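Local coordinates for tail spike protein gp49 (Pseudomonas phage LKA1, PDB 4RU4), which forms the trimeric tailspike of the phage and probably cleaves the O-specific polysaccharide of the Pseudomonas host as a lyase during entry, at residues G348-W351 and S357-H360. Sequence-based numbering, arbitrary orientation. Where two conformers were deposited one is given.
Sequences GATW and SYRH
Tyr358 reaches across to strand 349-351 and ends in a hydrogen bond: its OH donates to the backbone O of Thr350 at 2.7 Å. The bond meets the carbonyl at 130°, with the donor tilted out of the carbonyl plane, while Thr350 O lies in the plane of the phenol ring, at its edge. With CG of Tyr358 anti to its own carbonyl carbon (chi1 -70°), the ring carries OH to that oxygen.

Apolar contacts lie along the ring of Tyr358. Ala349 points its CB at the phenol, 3.6 Å from CE2 of Tyr358. Trp351 comes in with the pyrrole side of its indole, CD1 sitting 4.1 Å from CE1 of Tyr358; its five-membered ring and the phenol meet obliquely, planes at 55°. Tyr340 lies nearly parallel to the Tyr358 ring, and Phe382 and Phe422 continue the aromatic cluster around Trp351. The CB of Thr350 is directed away from strand 357-359, and OG1 hydrogen-bonds to Ile373 O.

The two strands are not paired with each other: the axes of segments 349-351 and 357-359 come no closer than 8.6 Å. Tyr358 thus spans the buried inner side of the bend between consecutive strands from different sheets of a right-handed parallel beta-helix, the pectin lyase-like fold.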
loop_
_atom_site.group_PDB
_atom_site.type_symbol
_atom_site.label_atom_id
_atom_site.label_comp_id
_atom_site.label_asym_id
_atom_site.label_seq_id
_atom_site.Cartn_x
_atom_site.Cartn_y
_atom_site.Cartn_z
ATOM N N GLY B 348 -7.314 -6.671 16.786
ATOM C CA GLY B 348 -7.118 -5.280 17.160
ATOM C C GLY B 348 -5.706 -4.736 17.062
ATOM O O GLY B 348 -4.721 -5.486 16.958
ATOM N N ALA B 349 -5.603 -3.412 17.114
ATOM C CA ALA B 349 -4.318 -2.751 16.948
ATOM C C ALA B 349 -4.232 -1.512 17.861
ATOM O O ALA B 349 -5.210 -1.148 18.527
ATOM C CB ALA B 349 -4.113 -2.371 15.476
ATOM N N THR B 350 -3.071 -0.859 17.898
ATOM C CA THR B 350 -2.914 0.227 18.859
ATOM C C THR B 350 -2.108 1.415 18.330
ATOM O O THR B 350 -1.193 1.260 17.523
ATOM C CB THR B 350 -2.231 -0.271 20.186
ATOM O OG1 THR B 350 -2.251 0.776 21.174
ATOM C CG2 THR B 350 -0.784 -0.611 19.920
ATOM N N TRP B 351 -2.471 2.601 18.810
ATOM C CA TRP B 351 -1.701 3.817 18.597
ATOM C C TRP B 351 -1.041 4.148 19.936
ATOM O O TRP B 351 -1.746 4.363 20.917
ATOM C CB TRP B 351 -2.674 4.951 18.298
ATOM C CG TRP B 351 -3.140 5.132 16.887
ATOM C CD1 TRP B 351 -2.477 4.820 15.717
ATOM C CD2 TRP B 351 -4.388 5.712 16.501
ATOM N NE1 TRP B 351 -3.247 5.201 14.626
ATOM C CE2 TRP B 351 -4.407 5.776 15.085
ATOM C CE3 TRP B 351 -5.471 6.229 17.223
ATOM C CZ2 TRP B 351 -5.472 6.310 14.379
ATOM C CZ3 TRP B 351 -6.535 6.774 16.517
ATOM C CH2 TRP B 351 -6.528 6.803 15.110
ATOM N N SER B 357 1.302 4.890 12.011
ATOM C CA SER B 357 0.273 4.748 10.978
ATOM C C SER B 357 -0.052 3.276 10.755
ATOM O O SER B 357 0.832 2.411 10.916
ATOM C CB SER B 357 0.731 5.381 9.658
ATOM O OG SER B 357 1.360 6.641 9.881
ATOM N N TYR B 358 -1.312 3.013 10.402
ATOM C CA TYR B 358 -1.748 1.740 9.825
ATOM C C TYR B 358 -2.224 2.065 8.418
ATOM O O TYR B 358 -3.050 2.967 8.245
ATOM C CB TYR B 358 -2.895 1.132 10.659
ATOM C CG TYR B 358 -2.397 0.654 11.987
ATOM C CD1 TYR B 358 -2.219 1.543 13.036
ATOM C CD2 TYR B 358 -2.040 -0.686 12.179
ATOM C CE1 TYR B 358 -1.714 1.109 14.280
ATOM C CE2 TYR B 358 -1.520 -1.123 13.393
ATOM C CZ TYR B 358 -1.369 -0.218 14.445
ATOM O OH TYR B 358 -0.842 -0.628 15.655
ATOM N N ARG B 359 -1.709 1.358 7.410
ATOM C CA ARG B 359 -2.026 1.674 6.016
ATOM C C ARG B 359 -2.476 0.430 5.274
ATOM O O ARG B 359 -1.725 -0.552 5.210
ATOM C CB ARG B 359 -0.805 2.222 5.285
ATOM C CG ARG B 359 -0.139 3.410 5.982
ATOM C CD ARG B 359 1.122 3.832 5.221
ATOM N NE ARG B 359 1.537 5.189 5.576
ATOM C CZ ARG B 359 2.622 5.507 6.279
ATOM N NH1 ARG B 359 3.464 4.568 6.706
ATOM N NH2 ARG B 359 2.884 6.787 6.540
ATOM N N HIS B 360 -3.670 0.486 4.687
ATOM C CA HIS B 360 -4.169 -0.657 3.912
ATOM C C HIS B 360 -4.108 -1.951 4.722
ATOM O O HIS B 360 -3.778 -3.015 4.176
ATOM C CB HIS B 360 -3.390 -0.785 2.592
ATOM C CG HIS B 360 -3.845 0.188 1.531
ATOM N ND1 HIS B 360 -3.106 0.482 0.402
ATOM C CD2 HIS B 360 -4.977 0.931 1.440
ATOM C CE1 HIS B 360 -3.759 1.369 -0.334
ATOM N NE2 HIS B 360 -4.904 1.645 0.264
#